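Local coordinates for periplasmic solute binding protein (Pectobacterium atrosepticum, PDB 4RY1), which probably captures a sugar in the periplasm and delivers it to an ABC-type importer, as bacterial solute-binding proteins of family 1 do, at residues D65-P70 and F367-E372; L174-M179 and S360-S365; V232-P237 and S257-K262. One frame throughout, in Å; residues are numbered along the deposited sequence.

Contact 1: D65-P70 and F367-E372; sequences DWNWLP and FMENQE
Asn67 and Pro70 meet Glu369 and Phe367 where the turn between strand 61-64 and helix 69-74 faces the residues leading into helix 371-385. A glycerol, probably from the crystallisation liquor, is hydrogen-bonded to Asp65 and lies close to Glu369, so the contact probably sits near the cleft between the two lobes, where this turn of the N-terminal part meets the late connection. A second conformer of Glu369 is modelled; in the one described, the side chains of Asn67 and Glu369 cross at about a right angle. Their amide and carboxylate planes are then 46° apart, and Asn67 ND2 stays 3.6 Å from Glu369 OE1. Lys285 links them in this conformer: its NZ is hydrogen-bonded to Asn67 OD1 and forms a salt bridge with Glu369 OE1. A first torsion of 44°, with CG between the backbone N and the carbonyl carbon, leaves the Asn67 amide facing Glu369 and a water. That water spans the segments. It accepts from Asn67 ND2 at 2.9 Å and can donate to Glu369 O at 2.8 Å. Further along, Pro70 CB lies 3.5 Å from Phe367 CE1, and Phe367 CZ is 3.8 Å from Pro70 CG. The two side chains run past each other in opposite directions, and Leu406 of helix 391-409 also touches Phe367. The contact is therefore half apolar, and its polar half works through a water and a lysine.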
loop_
_atom_site.group_PDB
_atom_site.type_symbol
_atom_site.label_atom_id
_atom_site.label_comp_id
_atom_site.label_asym_id
_atom_site.label_seq_id
_atom_site.Cartn_x
_atom_site.Cartn_y
_atom_site.Cartn_z
ATOM N N ASP A 65 -6.781 -3.730 -6.324
ATOM C CA ASP A 65 -6.065 -3.853 -5.069
ATOM C C ASP A 65 -6.349 -5.223 -4.440
ATOM O O ASP A 65 -7.475 -5.742 -4.501
ATOM C CB ASP A 65 -6.421 -2.699 -4.116
ATOM C CG ASP A 65 -5.275 -1.703 -3.870
ATOM O OD1 ASP A 65 -4.143 -1.837 -4.377
ATOM O OD2 ASP A 65 -5.531 -0.736 -3.147
ATOM N N TRP A 66 -5.324 -5.786 -3.797
ATOM C CA TRP A 66 -5.455 -7.079 -3.098
ATOM C C TRP A 66 -6.575 -7.074 -2.060
ATOM O O TRP A 66 -7.301 -8.062 -1.879
ATOM C CB TRP A 66 -4.109 -7.445 -2.474
ATOM C CG TRP A 66 -4.109 -8.531 -1.461
ATOM C CD1 TRP A 66 -4.075 -9.872 -1.692
ATOM C CD2 TRP A 66 -4.065 -8.356 -0.052
ATOM N NE1 TRP A 66 -4.041 -10.545 -0.495
ATOM C CE2 TRP A 66 -4.017 -9.627 0.522
ATOM C CE3 TRP A 66 -4.051 -7.234 0.785
ATOM C CZ2 TRP A 66 -3.951 -9.812 1.894
ATOM C CZ3 TRP A 66 -3.983 -7.422 2.140
ATOM C CH2 TRP A 66 -3.935 -8.697 2.678
ATOM N N ASN A 67 -6.721 -5.959 -1.378
ATOM C CA ASN A 67 -7.716 -5.858 -0.318
ATOM C C ASN A 67 -9.138 -5.710 -0.828
ATOM O O ASN A 67 -10.070 -5.655 -0.012
ATOM C CB ASN A 67 -7.324 -4.729 0.613
ATOM C CG ASN A 67 -6.888 -3.511 -0.127
ATOM O OD1 ASN A 67 -5.824 -3.506 -0.796
ATOM N ND2 ASN A 67 -7.667 -2.476 -0.035
ATOM N N TRP A 68 -9.309 -5.712 -2.154
ATOM C CA TRP A 68 -10.643 -5.756 -2.769
ATOM C C TRP A 68 -11.120 -7.175 -3.021
ATOM O O TRP A 68 -12.287 -7.382 -3.394
ATOM C CB TRP A 68 -10.724 -4.976 -4.076
ATOM C CG TRP A 68 -10.332 -3.545 -3.976
ATOM C CD1 TRP A 68 -10.147 -2.789 -2.843
ATOM C CD2 TRP A 68 -10.025 -2.700 -5.073
ATOM N NE1 TRP A 68 -9.751 -1.530 -3.182
ATOM C CE2 TRP A 68 -9.691 -1.438 -4.548
ATOM C CE3 TRP A 68 -10.033 -2.874 -6.467
ATOM C CZ2 TRP A 68 -9.325 -0.365 -5.361
ATOM C CZ3 TRP A 68 -9.685 -1.795 -7.272
ATOM C CH2 TRP A 68 -9.322 -0.570 -6.717
ATOM N N LEU A 69 -10.260 -8.158 -2.816
ATOM C CA LEU A 69 -10.657 -9.541 -3.055
ATOM C C LEU A 69 -11.795 -10.022 -2.135
ATOM O O LEU A 69 -12.643 -10.797 -2.580
ATOM C CB LEU A 69 -9.470 -10.501 -3.038
ATOM C CG LEU A 69 -8.507 -10.367 -4.213
ATOM C CD1 LEU A 69 -7.391 -11.390 -4.075
ATOM C CD2 LEU A 69 -9.211 -10.548 -5.548
ATOM N N PRO A 70 -11.843 -9.569 -0.858
ATOM C CA PRO A 70 -13.051 -9.977 -0.087
ATOM C C PRO A 70 -14.378 -9.538 -0.720
ATOM O O PRO A 70 -15.298 -10.344 -0.864
ATOM C CB PRO A 70 -12.806 -9.364 1.291
ATOM C CG PRO A 70 -11.309 -9.374 1.379
ATOM C CD PRO A 70 -10.836 -8.945 0.016
ATOM N N PHE A 367 -8.807 -7.210 5.684
ATOM C CA PHE A 367 -9.864 -6.471 6.371
ATOM C C PHE A 367 -9.357 -5.292 7.184
ATOM O O PHE A 367 -10.133 -4.394 7.495
ATOM C CB PHE A 367 -10.697 -7.422 7.220
ATOM C CG PHE A 367 -11.402 -8.455 6.395
ATOM C CD1 PHE A 367 -12.471 -8.103 5.582
ATOM C CD2 PHE A 367 -10.974 -9.763 6.394
ATOM C CE1 PHE A 367 -13.087 -9.042 4.775
ATOM C CE2 PHE A 367 -11.600 -10.711 5.617
ATOM C CZ PHE A 367 -12.660 -10.353 4.804
ATOM N N MET A 368 -8.062 -5.283 7.505
ATOM C CA MET A 368 -7.453 -4.107 8.153
ATOM C C MET A 368 -7.561 -2.861 7.271
ATOM O O MET A 368 -7.592 -1.728 7.785
ATOM C CB MET A 368 -6.012 -4.389 8.616
ATOM C CG MET A 368 -4.885 -4.158 7.610
ATOM S SD MET A 368 -3.215 -4.194 8.327
ATOM C CE MET A 368 -3.547 -3.061 9.657
ATOM N N GLU A 369 -7.647 -3.073 5.955
ATOM C CA GLU A 369 -7.827 -1.966 4.995
ATOM C C GLU A 369 -9.281 -1.719 4.577
ATOM O O GLU A 369 -9.533 -0.943 3.659
ATOM C CB GLU A 369 -6.955 -2.172 3.762
ATOM C CG GLU A 369 -5.505 -2.427 4.120
ATOM C CD GLU A 369 -4.534 -1.937 3.069
ATOM O OE1 GLU A 369 -4.968 -1.341 2.062
ATOM O OE2 GLU A 369 -3.319 -2.147 3.257
ATOM N N ASN A 370 -10.237 -2.352 5.260
ATOM C CA ASN A 370 -11.660 -2.121 4.975
ATOM C C ASN A 370 -11.931 -0.616 5.081
ATOM O O ASN A 370 -11.537 -0.004 6.076
ATOM C CB ASN A 370 -12.531 -2.918 5.956
ATOM C CG ASN A 370 -14.005 -2.587 5.853
ATOM O OD1 ASN A 370 -14.448 -1.575 6.383
ATOM N ND2 ASN A 370 -14.779 -3.462 5.217
ATOM N N GLN A 371 -12.598 -0.027 4.097
ATOM C CA GLN A 371 -12.717 1.437 4.065
ATOM C C GLN A 371 -13.560 1.955 5.241
ATOM O O GLN A 371 -13.235 2.992 5.808
ATOM C CB GLN A 371 -13.307 1.934 2.743
ATOM N N GLU A 372 -14.645 1.258 5.591
ATOM C CA GLU A 372 -15.430 1.662 6.776
ATOM C C GLU A 372 -14.613 1.606 8.055
ATOM O O GLU A 372 -14.694 2.482 8.920
ATOM C CB GLU A 372 -16.647 0.767 6.977
ATOM C CG GLU A 372 -17.796 1.093 6.074
ATOM C CD GLU A 372 -19.051 0.290 6.411
ATOM O OE1 GLU A 372 -19.383 -0.619 5.635
ATOM O OE2 GLU A 372 -19.676 0.543 7.461
HETATM O O HOH W 1 -10.237 -2.470 1.358
#

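Contact 2: L174-M179 and S360-S365; sequences LGRSYM and SKVAVS
The guanidinium of Arg176 has Val364 CG2 over one face, 3.5 Å above the plane and offset toward the rim. On the opposite side, out beyond NH2, Val362 CG1 comes to 3.6 Å from Arg176 NH2. At its edge lie the carbonyl oxygens of Val362 and Ala363, and a water sits in the plane. The arginine projects from helix 169-183 and holds the loop between helices 346-356 and 371-385, a helix-to-loop contact. Its CG is anti to the backbone N (chi1 -178°), and the chain bends at chi2 before reaching the loop. NH2 donates to Ala363 O at 2.9 Å and to Val362 O at 3.0 Å. Neither bond is straight, and NH2 stands above both carbonyl planes. Val362 O lies in the guanidinium plane, whereas Ala363 O is tilted 17° from it. Asp186 takes NE in a salt bridge, so the group is gripped on more than one side and its rotation is probably fixed. The loop has its own brace, an ST turn in which Val362 N donates to Ser360 OG. Asp279 also bonds to that hydroxyl. The bridging water accepts from Arg176 NH1 at 2.7 Å and donates to Ser360 OG at 2.8 Å.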
loop_
_atom_site.group_PDB
_atom_site.type_symbol
_atom_site.label_atom_id
_atom_site.label_comp_id
_atom_site.label_asym_id
_atom_site.label_seq_id
_atom_site.Cartn_x
_atom_site.Cartn_y
_atom_site.Cartn_z
ATOM N N LEU A 174 1.096 1.245 11.182
ATOM C CA LEU A 174 2.285 1.415 12.025
ATOM C C LEU A 174 2.030 0.844 13.443
ATOM O O LEU A 174 2.856 0.117 14.005
ATOM C CB LEU A 174 2.675 2.887 12.112
ATOM C CG LEU A 174 4.024 3.211 12.771
ATOM C CD1 LEU A 174 5.197 2.738 11.938
ATOM C CD2 LEU A 174 4.148 4.704 13.047
ATOM N N GLY A 175 0.864 1.182 13.979
ATOM C CA GLY A 175 0.402 0.674 15.277
ATOM C C GLY A 175 0.277 -0.845 15.236
ATOM O O GLY A 175 0.704 -1.545 16.153
ATOM N N ARG A 176 -0.333 -1.360 14.171
ATOM C CA ARG A 176 -0.446 -2.816 13.981
ATOM C C ARG A 176 0.926 -3.494 14.006
ATOM O O ARG A 176 1.084 -4.583 14.595
ATOM C CB ARG A 176 -1.145 -3.131 12.662
ATOM C CG ARG A 176 -1.321 -4.627 12.451
ATOM C CD ARG A 176 -0.741 -5.079 11.146
ATOM N NE ARG A 176 -0.714 -6.524 10.959
ATOM C CZ ARG A 176 0.380 -7.210 10.680
ATOM N NH1 ARG A 176 1.533 -6.592 10.490
ATOM N NH2 ARG A 176 0.313 -8.528 10.536
ATOM N N SER A 177 1.915 -2.873 13.365
ATOM C CA SER A 177 3.263 -3.433 13.301
ATOM C C SER A 177 3.876 -3.458 14.715
ATOM O O SER A 177 4.445 -4.473 15.159
ATOM C CB SER A 177 4.134 -2.630 12.309
ATOM O OG SER A 177 5.392 -3.219 12.072
ATOM N N TYR A 178 3.718 -2.348 15.428
ATOM C CA TYR A 178 4.126 -2.262 16.836
ATOM C C TYR A 178 3.520 -3.390 17.682
ATOM O O TYR A 178 4.218 -4.081 18.434
ATOM C CB TYR A 178 3.719 -0.908 17.428
ATOM C CG TYR A 178 3.932 -0.775 18.927
ATOM C CD1 TYR A 178 5.197 -0.500 19.447
ATOM C CD2 TYR A 178 2.860 -0.880 19.823
ATOM C CE1 TYR A 178 5.395 -0.361 20.812
ATOM C CE2 TYR A 178 3.051 -0.724 21.190
ATOM C CZ TYR A 178 4.323 -0.470 21.676
ATOM O OH TYR A 178 4.550 -0.332 23.033
ATOM N N MET A 179 2.215 -3.558 17.556
ATOM C CA MET A 179 1.490 -4.562 18.343
ATOM C C MET A 179 1.855 -5.991 17.950
ATOM O O MET A 179 1.837 -6.899 18.784
ATOM C CB MET A 179 -0.015 -4.352 18.243
ATOM C CG MET A 179 -0.499 -3.012 18.787
ATOM S SD MET A 179 -0.433 -2.772 20.615
ATOM C CE MET A 179 -1.828 -3.798 21.109
ATOM N N SER A 360 7.803 -11.904 8.771
ATOM C CA SER A 360 6.800 -11.905 9.843
ATOM C C SER A 360 6.057 -13.230 9.839
ATOM O O SER A 360 5.825 -13.812 8.789
ATOM C CB SER A 360 5.775 -10.780 9.675
ATOM O OG SER A 360 4.788 -10.819 10.707
ATOM N N LYS A 361 5.652 -13.657 11.024
ATOM C CA LYS A 361 4.803 -14.836 11.212
ATOM C C LYS A 361 3.378 -14.448 11.536
ATOM O O LYS A 361 2.537 -15.304 11.859
ATOM C CB LYS A 361 5.345 -15.689 12.341
ATOM C CG LYS A 361 6.651 -16.292 11.931
ATOM C CD LYS A 361 7.553 -16.449 13.125
ATOM C CE LYS A 361 8.694 -17.399 12.828
ATOM N NZ LYS A 361 10.004 -16.699 12.771
ATOM N N VAL A 362 3.117 -13.148 11.444
ATOM C CA VAL A 362 1.818 -12.611 11.818
ATOM C C VAL A 362 1.156 -12.115 10.523
ATOM O O VAL A 362 1.598 -11.137 9.920
ATOM C CB VAL A 362 1.948 -11.466 12.841
ATOM C CG1 VAL A 362 0.588 -10.912 13.236
ATOM C CG2 VAL A 362 2.687 -11.933 14.084
ATOM N N ALA A 363 0.084 -12.792 10.121
ATOM C CA ALA A 363 -0.609 -12.494 8.870
ATOM C C ALA A 363 -1.160 -11.076 8.837
ATOM O O ALA A 363 -1.598 -10.553 9.849
ATOM C CB ALA A 363 -1.755 -13.484 8.665
ATOM N N VAL A 364 -1.149 -10.500 7.635
ATOM C CA VAL A 364 -1.793 -9.236 7.327
ATOM C C VAL A 364 -3.160 -9.594 6.733
ATOM O O VAL A 364 -3.237 -10.364 5.766
ATOM C CB VAL A 364 -0.945 -8.414 6.328
ATOM C CG1 VAL A 364 -1.646 -7.121 5.938
ATOM C CG2 VAL A 364 0.441 -8.145 6.920
ATOM N N SER A 365 -4.219 -9.061 7.331
ATOM C CA SER A 365 -5.581 -9.303 6.887
ATOM C C SER A 365 -5.995 -8.227 5.915
ATOM O O SER A 365 -5.779 -7.038 6.178
ATOM C CB SER A 365 -6.543 -9.253 8.066
ATOM O OG SER A 365 -7.851 -9.474 7.610
HETATM O O HOH W 2 3.382 -8.518 9.871
#

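Contact 3: V232-P237 and S257-K262; sequences VYEIRP and SSNMPK
Asn259 holds CG anti to its carbonyl carbon (chi1 -54°), which carries the amide across to the backbone of Tyr233 and the side chain of Glu234. Tyr233 has the contrasting rotamer, with CG between the backbone N and the carbonyl carbon (chi1 51°). That torsion sets the ring beside its own carbonyl, with its edge to the Asn259 amide. Asn259 ND2 donates to Tyr233 O at 3.2 Å, and the bond is nearly straight at 173°. The oxygen lies in the amide plane of Asn259, while the donor stands above the carbonyl plane of Tyr233. The same ND2 lies 3.9 Å from Tyr233 CD1, near the ring plane. It also comes within 3.3 Å of Glu234 CG. Asn259 is third in a type I beta turn from Ser257 to Met260, which begins at the last residue of helix 253-257. Its partner is the 3-10 segment 232-234, just before helix 236-239. This is a surface contact between two connections of the fold, with Ile239 touching Asn259 as well. Two waters join the segments. One donates to Tyr233 O and accepts from Asn259 N at 2.9 Å. The other donates to Glu234 OE2 at 2.7 Å and accepts from Asn259 ND2 at 2.8 Å. Tyr233 O thus receives the amide and a water. Glu234 OE2 also bonds to Asn231, and the Tyr233 ring meets Tyr256 edge-to-face.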
loop_
_atom_site.group_PDB
_atom_site.type_symbol
_atom_site.label_atom_id
_atom_site.label_comp_id
_atom_site.label_asym_id
_atom_site.label_seq_id
_atom_site.Cartn_x
_atom_site.Cartn_y
_atom_site.Cartn_z
ATOM N N VAL A 232 -1.356 15.033 0.239
ATOM C CA VAL A 232 -0.242 15.354 1.146
ATOM C C VAL A 232 1.094 15.403 0.396
ATOM O O VAL A 232 1.963 16.200 0.734
ATOM C CB VAL A 232 -0.213 14.396 2.346
ATOM C CG1 VAL A 232 1.039 14.583 3.190
ATOM C CG2 VAL A 232 -1.411 14.692 3.226
ATOM N N TYR A 233 1.214 14.604 -0.665
ATOM C CA TYR A 233 2.429 14.637 -1.489
ATOM C C TYR A 233 2.555 15.935 -2.305
ATOM O O TYR A 233 3.539 16.154 -3.001
ATOM C CB TYR A 233 2.556 13.392 -2.370
ATOM C CG TYR A 233 1.366 13.012 -3.223
ATOM C CD1 TYR A 233 1.195 13.524 -4.508
ATOM C CD2 TYR A 233 0.454 12.060 -2.772
ATOM C CE1 TYR A 233 0.121 13.127 -5.287
ATOM C CE2 TYR A 233 -0.607 11.656 -3.543
ATOM C CZ TYR A 233 -0.771 12.191 -4.801
ATOM O OH TYR A 233 -1.840 11.789 -5.569
ATOM N N GLU A 234 1.563 16.809 -2.184
ATOM C CA GLU A 234 1.572 18.158 -2.805
ATOM C C GLU A 234 1.576 19.317 -1.798
ATOM O O GLU A 234 1.617 20.481 -2.221
ATOM C CB GLU A 234 0.362 18.341 -3.752
ATOM C CG GLU A 234 0.382 17.439 -4.974
ATOM C CD GLU A 234 -0.965 17.318 -5.668
ATOM O OE1 GLU A 234 -1.799 18.225 -5.524
ATOM O OE2 GLU A 234 -1.193 16.293 -6.360
ATOM N N ILE A 235 1.525 19.050 -0.490
ATOM C CA ILE A 235 1.502 20.175 0.465
ATOM C C ILE A 235 2.909 20.676 0.770
ATOM O O ILE A 235 3.885 19.917 0.746
ATOM C CB ILE A 235 0.709 19.924 1.775
ATOM C CG1 ILE A 235 1.437 18.932 2.692
ATOM C CG2 ILE A 235 -0.721 19.483 1.462
ATOM C CD1 ILE A 235 0.749 18.674 4.022
ATOM N N ARG A 236 2.993 21.954 1.093
ATOM C CA ARG A 236 4.279 22.612 1.251
ATOM C C ARG A 236 5.119 21.969 2.350
ATOM O O ARG A 236 6.323 21.824 2.171
ATOM C CB ARG A 236 4.104 24.112 1.536
ATOM N N PRO A 237 4.501 21.595 3.498
ATOM C CA PRO A 237 5.365 20.981 4.504
ATOM C C PRO A 237 6.054 19.679 4.093
ATOM O O PRO A 237 7.136 19.384 4.618
ATOM C CB PRO A 237 4.414 20.728 5.671
ATOM C CG PRO A 237 3.418 21.834 5.556
ATOM C CD PRO A 237 3.173 21.907 4.063
ATOM N N SER A 257 7.717 11.056 -4.150
ATOM C CA SER A 257 8.925 11.687 -4.642
ATOM C C SER A 257 8.636 12.718 -5.733
ATOM O O SER A 257 9.455 13.602 -5.982
ATOM C CB SER A 257 9.866 10.619 -5.206
ATOM O OG SER A 257 10.457 9.860 -4.173
ATOM N N SER A 258 7.449 12.618 -6.336
ATOM C CA SER A 258 7.145 13.249 -7.640
ATOM C C SER A 258 7.237 14.778 -7.613
ATOM O O SER A 258 7.685 15.393 -8.575
ATOM C CB SER A 258 5.773 12.781 -8.174
ATOM O OG SER A 258 4.668 13.281 -7.415
ATOM N N ASN A 259 6.847 15.386 -6.497
ATOM C CA ASN A 259 6.866 16.859 -6.374
ATOM C C ASN A 259 7.987 17.420 -5.468
ATOM O O ASN A 259 7.994 18.616 -5.142
ATOM C CB ASN A 259 5.490 17.363 -5.912
ATOM C CG ASN A 259 4.353 16.865 -6.802
ATOM O OD1 ASN A 259 4.416 16.962 -8.030
ATOM N ND2 ASN A 259 3.306 16.350 -6.189
ATOM N N MET A 260 8.937 16.575 -5.062
ATOM C CA MET A 260 10.060 17.033 -4.218
ATOM C C MET A 260 11.031 17.922 -5.031
ATOM O O MET A 260 11.239 17.651 -6.223
ATOM C CB MET A 260 10.840 15.845 -3.623
ATOM C CG MET A 260 10.131 15.006 -2.554
ATOM S SD MET A 260 9.319 15.875 -1.184
ATOM C CE MET A 260 10.559 16.403 -0.109
ATOM N N PRO A 261 11.645 18.957 -4.397
ATOM C CA PRO A 261 12.658 19.738 -5.131
ATOM C C PRO A 261 13.829 18.859 -5.550
ATOM O O PRO A 261 14.113 17.861 -4.889
ATOM C CB PRO A 261 13.140 20.770 -4.097
ATOM C CG PRO A 261 12.086 20.808 -3.058
ATOM C CD PRO A 261 11.528 19.414 -3.000
ATOM N N LYS A 262 14.510 19.261 -6.618
ATOM C CA LYS A 262 15.635 18.502 -7.213
ATOM C C LYS A 262 16.762 18.135 -6.219
ATOM O O LYS A 262 17.356 17.052 -6.306
ATOM C CB LYS A 262 16.219 19.285 -8.415
ATOM C CG LYS A 262 17.499 20.066 -8.118
ATOM C CD LYS A 262 17.634 21.349 -8.922
ATOM C CE LYS A 262 18.498 22.358 -8.175
ATOM N NZ LYS A 262 18.125 23.768 -8.470
HETATM O O HOH W 3 5.869 14.874 -3.857
HETATM O O HOH W 4 1.046 15.440 -7.664
#

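How the contacts relate
Contacts 1 and 2 are neighbours, with centres about 15 Å apart. Pro366 alone separates 360-365 from 367-372, so these two segments share one connection that leads into helix 371-385. They also touch: Trp66 CH2 lies 3.6 Å from Val364 O, and Met368 CE lies 3.8 Å from Arg176 CD. Contact 3 is remote, its centre about 28 Å from that of contact 1 and about 29 Å from that of contact 2. It lies across the chain's centre from contact 1. Along the sequence, contact 1 spans contact 2, and both span contact 3. One late connection therefore ties early and middle parts of the chain together, whereas contact 3 is local.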